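Local coordinates for protein nidogen-1 (Mus musculus, PDB 1GL4) that links laminin, collagen IV and perlecan in basement membranes, and is seen here as its G2 fragment, an EGF-like module followed by a beta-barrel, at residues Q50-V56 and N73-Y79; R59-S65 and L170-Q176; A117-F123 and N273-R279; S203-V209 and H221-W227. All blocks are in the same frame, centred on the assembly; numbering follows the deposited sequence.

Interaction 1: residues Q50-V56 and N73-Y79; sequences QRVNGKV and NTDLHSY
R51 lays its aliphatic chain between two rings of the partner strand: CG comes within 3.9 Å of Y79 CD1, and CD lies at the edge of the H77 ring, close to CE1. Bent at chi3, the arginine holds its guanidinium steeply to both rings, 81° to H77 and 85° to Y79. V52, on the other face, pairs with S78 through two backbone hydrogen bonds and meets its CB with its own, while S78 OG is taken up by T89 and Y88. N53 returns to the face of R51. Its OD1 accepts H77 ND1 at 2.7 Å in a nearly straight bond (163°), the oxygen lying in the imidazole plane, which fixes the rotation of the ring. These strands form an antiparallel beta hairpin in the wall of the G2 beta-barrel, and H77 and Y79 belong to the perlecan-binding site; here H77 NE2 bonds a polar side chain of another protein chain. G54 exchanges backbone bonds with L76, and a water may join its O to D75 OD1. K55 folds at chi2 to run alongside N73 and D75: NZ forms a salt bridge to D75 OD1 (2.8 Å) and a hydrogen bond to N73 OD1 (2.8 Å), approaching the amide oxygen from above its plane. V56 turns to the L76 face, where its CG2 packs 3.8 Å from L76 CB.

Interaction 2: residues R59-S65 and L170-Q176; sequences RIFVGSS and LEGRVPQ
In the G2 beta-barrel, R59–V62 and the chain from L170 to V174 run parallel, joined by backbone hydrogen bonds from R59 N to L170 O through to G63 N with V174 O. The pairing carries on past G172, where the second chain turns a corner. R173 leaves its strand extended, CG anti to the backbone N (chi1 179°), then bends at chi3 to bring the edge of its guanidinium against carbonyls of the type II' turn V62–S65. NH1 donates to G63 O at 2.9 Å and S65 O at 3.0 Å; the first is met from above its carbonyl plane, the second from nearer its plane. NH2 adds a weak bond to S65 O. The turn's carbonyls thus hold the edge, while F61 CB covers a face, 3.5 Å from R173 NH1. On the opposite side of the strands, I60 CG2 packs against V174 CG2 (3.8 Å), and V62 CG1 lies 3.7 Å from Q176 CB. Back on the R173 face, R59 and E171 run side by side in a long salt bridge, NE to OE2 4.0 Å. Strand 149-156 backs L170 and V174, F142 of strand 133-142 covers V174 and P175, and P68 lies against R59 and F61.

Interaction 3: residues A117-F123 and N273-R279; sequences AVEQDGF and NSIGPVR
Backbone hydrogen bonds set the register between V118 and S274, in a short parallel pairing. V118 N donates to N273 O at 3.0 Å and I275 N to V118 O at 2.9 Å, both almost straight; beyond the strand proper, Q120 N reaches I275 O at 3.1 Å with a more bent N-H...O angle. Apolar packing accompanies these bonds. A117 CB sits against N273 CB at 3.7 Å and also touches I275 CB, while I275 CG2 lies 3.9 Å from E119 CA.

F123 lays its ring flat against the bend at G276–P277, and CG lies beside its backbone N (chi1 -62°), which directs the ring back across the second chain. Both G276 CA and P277 CD lie over the same ring face as CH-pi donors, P277 CD being 3.8 Å from the centroid, and P277 CB reaches F123 CZ at 3.3 Å. G276 C and P277 N, the atoms of the linking peptide, lie over the ring centre.

Polar side chains contribute less. D121 OD2 makes a long salt bridge with R279 NH2, 3.7 Å away and at the edge of the guanidinium, and P277 CG covers a face of that same guanidinium. E119 OE2 instead bonds N125 N and S128 OG, tying the segment to helix 126-130. Strand 118-119 follows helix 107-115 and joins the end of strand 266-276, whose N273, S274 and G276 bond onward to G85, S252 and Q250; Q249 of strand 248-261 touches both F123 and I275.

Interaction 4: residues S203-V209 and H221-W227; sequences STREYTV and HTHIYQW
Y207 and Y225 meet at the packed heart of this antiparallel hairpin, Y207 CD2 over the centre of the Y225 ring, 3.7 Å from Y225 CE2. Backbone bonds pair S203, R205, Y207 and V209 with W227, Y225, H223 and H221. Both tyrosines occupy the crowded position between backbone N and carbonyl carbon (chi1 58° and 54°), which throws each ring toward the other strand; on the opposite face of Y225 sits W227 NE1. H223 CA lies over one face of the Y207 ring, and H223 CB is 3.4 Å from Y207 OH. P104 touches Y207, and its O is hydrogen-bonded to Y225 OH; I185, F142 and V140 close in round the rings. The R205 guanidinium is almost parallel to the W227 ring (6° apart), NH2 3.8 Å from CD1.

The face of T204, E206, T208, T222, I224 and Q226 is more open to solvent, its side chains meeting in pairs such as T204 CG2 with I224 CG2 (3.5 Å).

A water accepts from R205 NE and donates to Y225 OH (2.8 Å). R205 NH1 donates to S203 OG (2.7 Å) and forms a salt bridge with E190, and Y188 gives a cation-pi contact. The arginine's charge is therefore probably well compensated although it borders buried tyrosines.

In the fold
From the N terminus the chain passes the EGF-like module and enters the G2 barrel on strand 49-62. Interaction 1 closes its first hairpin, turning back along strand 69-81. Interaction 2 joins the far end of strand 49-62 to strands 164-171 and 173-174, more than a hundred residues on, so it crosses interaction 1 and also interaction 3, which ties strand 118-119 to strand 266-276 at the C-terminal end. Interaction 4, the hairpin of strands 198-210 and 221-232, is nested inside the loop of interaction 3. Interactions 2 and 4 lie on one side of the chain's centre, their centres about 17 Å apart; interaction 3 lies opposite interactions 1 and 2.

Interaction 1: residues Q50-V56 and N73-Y79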
# COMPACT_ATOMS: atom_id res chain seq x y z
N GLN A 50 -5.71 7.93 -5.49
CA GLN A 50 -6.38 8.00 -4.19
C GLN A 50 -5.32 8.07 -3.10
O GLN A 50 -4.22 7.54 -3.25
CB GLN A 50 -7.26 6.76 -3.95
CG GLN A 50 -8.48 6.63 -4.87
CD GLN A 50 -9.49 7.76 -4.69
OE1 GLN A 50 -9.78 8.18 -3.56
NE2 GLN A 50 -10.05 8.24 -5.79
N ARG A 51 -5.66 8.74 -2.00
CA ARG A 51 -4.74 8.88 -0.88
C ARG A 51 -5.35 8.35 0.41
O ARG A 51 -6.55 8.47 0.62
CB ARG A 51 -4.35 10.35 -0.71
CG ARG A 51 -3.56 10.91 -1.89
CD ARG A 51 -3.20 12.38 -1.69
NE ARG A 51 -4.37 13.25 -1.70
CZ ARG A 51 -4.32 14.57 -1.65
NH1 ARG A 51 -3.15 15.20 -1.58
NH2 ARG A 51 -5.44 15.28 -1.66
N VAL A 52 -4.51 7.76 1.26
CA VAL A 52 -4.94 7.21 2.54
C VAL A 52 -4.11 7.89 3.64
O VAL A 52 -2.88 7.95 3.54
CB VAL A 52 -4.70 5.68 2.62
CG1 VAL A 52 -5.51 5.09 3.76
CG2 VAL A 52 -5.08 5.02 1.29
N ASN A 53 -4.78 8.40 4.67
CA ASN A 53 -4.09 9.09 5.76
C ASN A 53 -4.54 8.62 7.13
O ASN A 53 -5.70 8.24 7.33
CB ASN A 53 -4.32 10.60 5.67
CG ASN A 53 -3.61 11.23 4.49
OD1 ASN A 53 -2.38 11.23 4.42
ND2 ASN A 53 -4.38 11.77 3.56
N GLY A 54 -3.63 8.65 8.10
CA GLY A 54 -3.96 8.24 9.44
C GLY A 54 -2.79 8.37 10.40
O GLY A 54 -1.70 8.79 10.02
N LYS A 55 -3.02 7.99 11.65
CA LYS A 55 -1.99 8.06 12.68
C LYS A 55 -1.49 6.67 13.06
O LYS A 55 -2.20 5.67 12.88
CB LYS A 55 -2.54 8.76 13.92
CG LYS A 55 -2.81 10.25 13.75
CD LYS A 55 -1.52 11.03 13.55
CE LYS A 55 -1.79 12.53 13.54
NZ LYS A 55 -0.54 13.34 13.39
N VAL A 56 -0.28 6.62 13.60
CA VAL A 56 0.32 5.36 14.02
C VAL A 56 0.91 5.49 15.42
O VAL A 56 1.64 6.44 15.70
CB VAL A 56 1.47 4.93 13.08
CG1 VAL A 56 2.04 3.60 13.55
CG2 VAL A 56 0.97 4.83 11.63
N ASN A 73 1.24 9.59 17.64
CA ASN A 73 1.04 10.70 16.72
C ASN A 73 1.93 10.66 15.48
O ASN A 73 2.18 11.70 14.86
CB ASN A 73 1.23 12.03 17.45
CG ASN A 73 0.79 13.22 16.62
OD1 ASN A 73 -0.37 13.31 16.21
ND2 ASN A 73 1.72 14.13 16.35
N THR A 74 2.43 9.48 15.13
CA THR A 74 3.25 9.32 13.94
C THR A 74 2.29 9.30 12.74
O THR A 74 1.21 8.71 12.84
CB THR A 74 4.06 8.01 13.97
OG1 THR A 74 5.06 8.09 15.00
CG2 THR A 74 4.74 7.75 12.63
N ASP A 75 2.68 9.93 11.64
CA ASP A 75 1.83 9.99 10.44
C ASP A 75 2.04 8.86 9.43
O ASP A 75 3.16 8.37 9.25
CB ASP A 75 2.06 11.30 9.67
CG ASP A 75 1.66 12.52 10.46
OD1 ASP A 75 0.49 12.61 10.88
OD2 ASP A 75 2.52 13.41 10.66
N LEU A 76 0.95 8.45 8.78
CA LEU A 76 1.01 7.43 7.73
C LEU A 76 0.32 8.05 6.52
O LEU A 76 -0.81 8.55 6.62
CB LEU A 76 0.28 6.15 8.15
CG LEU A 76 0.34 4.99 7.13
CD1 LEU A 76 0.11 3.67 7.83
CD2 LEU A 76 -0.68 5.20 6.01
N HIS A 77 1.00 8.05 5.38
CA HIS A 77 0.46 8.59 4.13
C HIS A 77 0.69 7.55 3.03
O HIS A 77 1.81 7.08 2.83
CB HIS A 77 1.16 9.90 3.77
CG HIS A 77 0.63 10.54 2.53
ND1 HIS A 77 -0.56 11.23 2.49
CD2 HIS A 77 1.12 10.57 1.26
CE1 HIS A 77 -0.79 11.66 1.26
NE2 HIS A 77 0.22 11.27 0.50
N SER A 78 -0.37 7.20 2.31
CA SER A 78 -0.25 6.20 1.25
C SER A 78 -0.88 6.71 -0.05
O SER A 78 -1.89 7.41 -0.01
CB SER A 78 -0.91 4.90 1.72
OG SER A 78 -0.59 3.82 0.87
N TYR A 79 -0.28 6.35 -1.18
CA TYR A 79 -0.75 6.78 -2.50
C TYR A 79 -0.92 5.57 -3.45
O TYR A 79 -0.08 4.66 -3.47
CB TYR A 79 0.28 7.76 -3.10
CG TYR A 79 -0.14 8.51 -4.36
CD1 TYR A 79 -0.73 9.77 -4.28
CD2 TYR A 79 0.06 7.96 -5.63
CE1 TYR A 79 -1.11 10.48 -5.43
CE2 TYR A 79 -0.31 8.66 -6.79
CZ TYR A 79 -0.90 9.91 -6.68
OH TYR A 79 -1.26 10.62 -7.80
O HOH W 1 -0.56 11.50 6.72
O HOH W 2 -1.65 11.65 9.51

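Interaction 2: residues R59-S65 and L170-Q176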
# COMPACT_ATOMS: atom_id res chain seq x y z
N ARG A 59 4.18 0.45 20.76
CA ARG A 59 4.85 0.11 22.01
C ARG A 59 5.56 -1.18 21.61
O ARG A 59 4.99 -2.27 21.70
CB ARG A 59 3.83 -0.16 23.12
CG ARG A 59 4.42 -0.57 24.46
CD ARG A 59 3.32 -0.95 25.44
NE ARG A 59 3.84 -1.54 26.68
CZ ARG A 59 4.50 -0.86 27.61
NH1 ARG A 59 4.72 0.44 27.46
NH2 ARG A 59 4.93 -1.49 28.70
N ILE A 60 6.81 -1.05 21.16
CA ILE A 60 7.56 -2.20 20.67
C ILE A 60 8.89 -2.51 21.34
O ILE A 60 9.79 -1.67 21.40
CB ILE A 60 7.81 -2.04 19.15
CG1 ILE A 60 6.47 -1.92 18.42
CG2 ILE A 60 8.61 -3.22 18.62
CD1 ILE A 60 6.58 -1.56 16.97
N PHE A 61 9.02 -3.75 21.82
CA PHE A 61 10.27 -4.20 22.44
C PHE A 61 11.16 -4.72 21.31
O PHE A 61 10.73 -5.55 20.51
CB PHE A 61 10.01 -5.34 23.43
CG PHE A 61 9.15 -4.96 24.62
CD1 PHE A 61 7.77 -4.93 24.52
CD2 PHE A 61 9.74 -4.66 25.85
CE1 PHE A 61 6.97 -4.60 25.62
CE2 PHE A 61 8.95 -4.33 26.96
CZ PHE A 61 7.57 -4.30 26.84
N VAL A 62 12.40 -4.24 21.24
CA VAL A 62 13.33 -4.69 20.20
C VAL A 62 14.35 -5.69 20.75
O VAL A 62 14.96 -5.47 21.80
CB VAL A 62 14.12 -3.50 19.59
CG1 VAL A 62 15.09 -4.00 18.52
CG2 VAL A 62 13.16 -2.49 18.98
N GLY A 63 14.53 -6.80 20.04
CA GLY A 63 15.47 -7.82 20.48
C GLY A 63 15.16 -8.35 21.87
O GLY A 63 14.08 -8.89 22.11
N SER A 64 16.10 -8.19 22.80
CA SER A 64 15.91 -8.68 24.16
C SER A 64 15.66 -7.56 25.16
O SER A 64 15.68 -7.78 26.37
CB SER A 64 17.13 -9.48 24.60
OG SER A 64 18.26 -8.64 24.75
N SER A 65 15.41 -6.35 24.66
CA SER A 65 15.17 -5.21 25.53
C SER A 65 13.94 -5.38 26.42
O SER A 65 12.92 -5.90 25.98
CB SER A 65 15.03 -3.93 24.70
OG SER A 65 14.78 -2.81 25.54
N LEU A 170 0.34 -0.74 17.02
CA LEU A 170 1.29 -1.86 17.05
C LEU A 170 1.80 -2.12 18.46
O LEU A 170 2.17 -1.18 19.17
CB LEU A 170 2.50 -1.57 16.16
CG LEU A 170 2.23 -1.13 14.72
CD1 LEU A 170 3.54 -0.64 14.10
CD2 LEU A 170 1.63 -2.28 13.92
N GLU A 171 1.83 -3.38 18.87
CA GLU A 171 2.32 -3.73 20.20
C GLU A 171 2.91 -5.13 20.28
O GLU A 171 2.30 -6.11 19.85
CB GLU A 171 1.18 -3.59 21.22
CG GLU A 171 1.58 -3.99 22.64
CD GLU A 171 0.48 -3.70 23.65
OE1 GLU A 171 -0.68 -4.10 23.41
OE2 GLU A 171 0.79 -3.08 24.69
N GLY A 172 4.11 -5.24 20.85
CA GLY A 172 4.74 -6.54 20.98
C GLY A 172 6.25 -6.50 20.88
O GLY A 172 6.87 -5.48 21.18
N ARG A 173 6.83 -7.61 20.45
CA ARG A 173 8.28 -7.72 20.34
C ARG A 173 8.72 -8.16 18.95
O ARG A 173 8.09 -9.02 18.34
CB ARG A 173 8.79 -8.71 21.40
CG ARG A 173 10.31 -8.96 21.40
CD ARG A 173 10.70 -9.95 22.51
NE ARG A 173 10.29 -9.48 23.84
CZ ARG A 173 10.98 -8.60 24.57
NH1 ARG A 173 12.11 -8.08 24.11
NH2 ARG A 173 10.51 -8.21 25.75
N VAL A 174 9.80 -7.56 18.46
CA VAL A 174 10.37 -7.92 17.16
C VAL A 174 11.87 -8.12 17.32
O VAL A 174 12.49 -7.52 18.20
CB VAL A 174 10.14 -6.81 16.09
CG1 VAL A 174 8.64 -6.60 15.87
CG2 VAL A 174 10.82 -5.52 16.53
N PRO A 175 12.47 -8.98 16.48
CA PRO A 175 13.92 -9.24 16.55
C PRO A 175 14.68 -7.97 16.16
O PRO A 175 14.17 -7.12 15.42
CB PRO A 175 14.13 -10.35 15.52
CG PRO A 175 12.77 -10.99 15.37
CD PRO A 175 11.84 -9.81 15.44
N GLN A 176 15.91 -7.83 16.65
CA GLN A 176 16.71 -6.65 16.34
C GLN A 176 17.44 -6.77 15.01
O GLN A 176 18.06 -7.80 14.72
CB GLN A 176 17.74 -6.40 17.44
CG GLN A 176 18.60 -5.18 17.20
CD GLN A 176 19.66 -5.02 18.27
OE1 GLN A 176 20.59 -5.82 18.36
NE2 GLN A 176 19.51 -3.99 19.10
O HOH W 3 13.33 -10.27 19.96

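Interaction 3: residues A117-F123 and N273-R279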
# COMPACT_ATOMS: atom_id res chain seq x y z
N ALA A 117 -5.78 -3.83 -5.24
CA ALA A 117 -5.12 -4.72 -6.20
C ALA A 117 -5.84 -4.69 -7.56
O ALA A 117 -7.03 -4.41 -7.63
CB ALA A 117 -5.11 -6.15 -5.67
N VAL A 118 -5.11 -4.99 -8.63
CA VAL A 118 -5.71 -5.01 -9.96
C VAL A 118 -6.69 -6.19 -9.99
O VAL A 118 -6.31 -7.32 -9.71
CB VAL A 118 -4.65 -5.22 -11.06
CG1 VAL A 118 -5.34 -5.34 -12.43
CG2 VAL A 118 -3.68 -4.04 -11.06
N GLU A 119 -7.95 -5.90 -10.32
CA GLU A 119 -8.98 -6.93 -10.35
C GLU A 119 -8.95 -7.73 -11.66
O GLU A 119 -8.98 -7.17 -12.75
CB GLU A 119 -10.36 -6.27 -10.14
CG GLU A 119 -10.46 -5.51 -8.80
CD GLU A 119 -11.82 -4.87 -8.54
OE1 GLU A 119 -12.33 -4.14 -9.41
OE2 GLU A 119 -12.39 -5.09 -7.45
N GLN A 120 -8.89 -9.05 -11.53
CA GLN A 120 -8.83 -9.94 -12.69
C GLN A 120 -10.04 -10.86 -12.79
O GLN A 120 -10.51 -11.40 -11.79
CB GLN A 120 -7.56 -10.78 -12.64
CG GLN A 120 -6.28 -9.97 -12.69
CD GLN A 120 -5.04 -10.83 -12.54
OE1 GLN A 120 -3.92 -10.37 -12.78
NE2 GLN A 120 -5.23 -12.08 -12.13
N ASP A 121 -10.55 -11.03 -14.01
CA ASP A 121 -11.71 -11.89 -14.25
C ASP A 121 -12.89 -11.48 -13.39
O ASP A 121 -13.32 -10.33 -13.41
CB ASP A 121 -11.35 -13.36 -13.98
CG ASP A 121 -10.32 -13.90 -14.96
OD1 ASP A 121 -10.60 -13.90 -16.18
OD2 ASP A 121 -9.23 -14.32 -14.51
N GLY A 122 -13.44 -12.43 -12.64
CA GLY A 122 -14.56 -12.12 -11.78
C GLY A 122 -14.17 -12.05 -10.31
O GLY A 122 -14.79 -12.71 -9.47
N PHE A 123 -13.15 -11.25 -10.00
CA PHE A 123 -12.69 -11.11 -8.62
C PHE A 123 -12.61 -9.65 -8.18
O PHE A 123 -12.27 -8.78 -8.97
CB PHE A 123 -11.34 -11.81 -8.45
CG PHE A 123 -11.39 -13.28 -8.72
CD1 PHE A 123 -11.51 -13.76 -10.02
CD2 PHE A 123 -11.42 -14.19 -7.67
CE1 PHE A 123 -11.66 -15.12 -10.28
CE2 PHE A 123 -11.58 -15.56 -7.91
CZ PHE A 123 -11.70 -16.02 -9.22
N ASN A 273 0.27 -5.34 -6.62
CA ASN A 273 -0.75 -6.35 -6.33
C ASN A 273 -1.79 -6.64 -7.41
O ASN A 273 -2.26 -5.73 -8.09
CB ASN A 273 -1.51 -5.93 -5.06
CG ASN A 273 -0.59 -5.63 -3.90
OD1 ASN A 273 -0.44 -6.45 -3.00
ND2 ASN A 273 0.03 -4.45 -3.92
N SER A 274 -2.15 -7.92 -7.52
CA SER A 274 -3.18 -8.41 -8.45
C SER A 274 -4.04 -9.41 -7.67
O SER A 274 -3.51 -10.20 -6.89
CB SER A 274 -2.56 -9.13 -9.65
OG SER A 274 -2.05 -8.20 -10.60
N ILE A 275 -5.35 -9.37 -7.87
CA ILE A 275 -6.24 -10.29 -7.16
C ILE A 275 -7.04 -11.12 -8.18
O ILE A 275 -7.59 -10.58 -9.14
CB ILE A 275 -7.22 -9.51 -6.22
CG1 ILE A 275 -7.95 -10.49 -5.29
CG2 ILE A 275 -8.22 -8.71 -7.02
CD1 ILE A 275 -7.09 -11.05 -4.19
N GLY A 276 -7.07 -12.43 -7.97
CA GLY A 276 -7.79 -13.31 -8.88
C GLY A 276 -7.97 -14.73 -8.39
O GLY A 276 -7.86 -14.99 -7.19
N PRO A 277 -8.24 -15.68 -9.30
CA PRO A 277 -8.44 -17.09 -8.94
C PRO A 277 -7.17 -17.81 -8.46
O PRO A 277 -6.06 -17.41 -8.77
CB PRO A 277 -8.99 -17.68 -10.24
CG PRO A 277 -8.25 -16.90 -11.28
CD PRO A 277 -8.36 -15.49 -10.76
N VAL A 278 -7.37 -18.89 -7.71
CA VAL A 278 -6.26 -19.69 -7.20
C VAL A 278 -5.63 -20.45 -8.37
O VAL A 278 -6.30 -21.20 -9.06
CB VAL A 278 -6.74 -20.72 -6.15
CG1 VAL A 278 -5.57 -21.56 -5.66
CG2 VAL A 278 -7.40 -20.00 -4.98
N ARG A 279 -4.33 -20.24 -8.58
CA ARG A 279 -3.61 -20.92 -9.66
C ARG A 279 -2.48 -21.76 -9.08
O ARG A 279 -2.57 -23.01 -9.17
CB ARG A 279 -3.03 -19.89 -10.64
CG ARG A 279 -4.06 -18.99 -11.30
CD ARG A 279 -3.39 -17.99 -12.25
NE ARG A 279 -4.33 -17.02 -12.81
CZ ARG A 279 -5.33 -17.32 -13.64
NH1 ARG A 279 -5.53 -18.58 -14.02
NH2 ARG A 279 -6.12 -16.36 -14.09
OXT ARG A 279 -1.52 -21.17 -8.55

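Interaction 4: residues S203-V209 and H221-W227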
# COMPACT_ATOMS: atom_id res chain seq x y z
N SER A 203 0.07 -16.95 6.36
CA SER A 203 1.17 -17.15 5.43
C SER A 203 2.53 -17.18 6.12
O SER A 203 2.82 -16.33 6.97
CB SER A 203 1.15 -16.04 4.36
OG SER A 203 2.31 -16.05 3.55
N THR A 204 3.35 -18.15 5.75
CA THR A 204 4.69 -18.29 6.31
C THR A 204 5.65 -17.96 5.17
O THR A 204 5.66 -18.63 4.14
CB THR A 204 4.94 -19.74 6.81
OG1 THR A 204 3.97 -20.07 7.81
CG2 THR A 204 6.34 -19.86 7.41
N ARG A 205 6.46 -16.91 5.36
CA ARG A 205 7.40 -16.46 4.34
C ARG A 205 8.79 -16.18 4.89
O ARG A 205 8.99 -16.12 6.11
CB ARG A 205 6.88 -15.18 3.66
CG ARG A 205 5.47 -15.25 3.13
CD ARG A 205 5.19 -14.09 2.17
NE ARG A 205 4.91 -12.81 2.84
CZ ARG A 205 3.74 -12.48 3.37
NH1 ARG A 205 2.72 -13.34 3.34
NH2 ARG A 205 3.57 -11.28 3.91
N GLU A 206 9.75 -15.99 4.00
CA GLU A 206 11.11 -15.68 4.43
C GLU A 206 11.51 -14.31 3.89
O GLU A 206 10.93 -13.81 2.93
CB GLU A 206 12.09 -16.75 3.93
CG GLU A 206 12.38 -16.69 2.44
CD GLU A 206 13.51 -17.62 2.01
OE1 GLU A 206 13.99 -17.46 0.86
OE2 GLU A 206 13.92 -18.49 2.80
N TYR A 207 12.50 -13.70 4.54
CA TYR A 207 13.02 -12.41 4.13
C TYR A 207 14.52 -12.43 4.35
O TYR A 207 15.03 -13.18 5.19
CB TYR A 207 12.34 -11.28 4.92
CG TYR A 207 12.51 -11.35 6.42
CD1 TYR A 207 13.55 -10.69 7.06
CD2 TYR A 207 11.62 -12.10 7.20
CE1 TYR A 207 13.71 -10.77 8.45
CE2 TYR A 207 11.78 -12.19 8.59
CZ TYR A 207 12.83 -11.53 9.20
OH TYR A 207 13.02 -11.64 10.56
N THR A 208 15.24 -11.61 3.59
CA THR A 208 16.69 -11.58 3.70
C THR A 208 17.21 -10.28 4.30
O THR A 208 16.74 -9.21 3.95
CB THR A 208 17.35 -11.76 2.32
OG1 THR A 208 16.95 -13.01 1.77
CG2 THR A 208 18.88 -11.71 2.44
N VAL A 209 18.18 -10.40 5.21
CA VAL A 209 18.79 -9.24 5.85
C VAL A 209 20.22 -9.05 5.33
O VAL A 209 21.06 -9.94 5.47
CB VAL A 209 18.86 -9.40 7.38
CG1 VAL A 209 19.56 -8.19 7.99
CG2 VAL A 209 17.46 -9.54 7.96
N HIS A 221 21.81 -13.00 5.49
CA HIS A 221 21.15 -14.11 6.17
C HIS A 221 19.63 -14.01 6.09
O HIS A 221 19.05 -12.93 6.14
CB HIS A 221 21.60 -14.17 7.64
CG HIS A 221 21.71 -12.83 8.29
ND1 HIS A 221 20.74 -12.32 9.13
CD2 HIS A 221 22.69 -11.89 8.24
CE1 HIS A 221 21.11 -11.14 9.57
NE2 HIS A 221 22.29 -10.85 9.05
N THR A 222 18.98 -15.17 5.98
CA THR A 222 17.53 -15.25 5.86
C THR A 222 16.84 -15.61 7.16
O THR A 222 17.42 -16.26 8.04
CB THR A 222 17.14 -16.29 4.81
OG1 THR A 222 17.66 -17.57 5.22
CG2 THR A 222 17.72 -15.92 3.46
N HIS A 223 15.58 -15.19 7.28
CA HIS A 223 14.79 -15.47 8.47
C HIS A 223 13.35 -15.71 8.02
O HIS A 223 12.96 -15.30 6.93
CB HIS A 223 14.90 -14.30 9.45
CG HIS A 223 16.31 -14.04 9.90
ND1 HIS A 223 16.96 -14.84 10.81
CD2 HIS A 223 17.21 -13.12 9.49
CE1 HIS A 223 18.21 -14.43 10.94
NE2 HIS A 223 18.39 -13.39 10.15
N ILE A 224 12.57 -16.37 8.87
CA ILE A 224 11.19 -16.70 8.52
C ILE A 224 10.17 -16.16 9.52
O ILE A 224 10.43 -16.11 10.72
CB ILE A 224 11.00 -18.24 8.49
CG1 ILE A 224 12.05 -18.88 7.60
CG2 ILE A 224 9.58 -18.59 8.01
CD1 ILE A 224 12.20 -20.39 7.82
N TYR A 225 9.01 -15.73 9.02
CA TYR A 225 7.95 -15.28 9.90
C TYR A 225 6.59 -15.69 9.37
O TYR A 225 6.43 -15.96 8.18
CB TYR A 225 8.00 -13.76 10.18
CG TYR A 225 8.03 -12.77 9.02
CD1 TYR A 225 8.19 -11.41 9.27
CD2 TYR A 225 7.93 -13.18 7.69
CE1 TYR A 225 8.24 -10.48 8.25
CE2 TYR A 225 7.98 -12.24 6.65
CZ TYR A 225 8.14 -10.89 6.94
OH TYR A 225 8.22 -9.94 5.95
N GLN A 226 5.62 -15.80 10.27
CA GLN A 226 4.27 -16.20 9.90
C GLN A 226 3.27 -15.08 10.15
O GLN A 226 3.17 -14.57 11.27
CB GLN A 226 3.83 -17.43 10.70
CG GLN A 226 2.44 -17.94 10.30
CD GLN A 226 1.93 -19.06 11.20
OE1 GLN A 226 1.62 -18.84 12.37
NE2 GLN A 226 1.85 -20.27 10.65
N TRP A 227 2.55 -14.71 9.11
CA TRP A 227 1.53 -13.66 9.20
C TRP A 227 0.14 -14.28 9.32
O TRP A 227 -0.21 -15.19 8.57
CB TRP A 227 1.59 -12.75 7.98
CG TRP A 227 2.70 -11.77 8.07
CD1 TRP A 227 4.00 -11.95 7.67
CD2 TRP A 227 2.65 -10.48 8.69
NE1 TRP A 227 4.76 -10.86 8.02
CE2 TRP A 227 3.96 -9.94 8.65
CE3 TRP A 227 1.63 -9.73 9.29
CZ2 TRP A 227 4.27 -8.69 9.18
CZ3 TRP A 227 1.94 -8.48 9.83
CH2 TRP A 227 3.25 -7.97 9.77
O HOH W 4 6.85 -10.47 3.58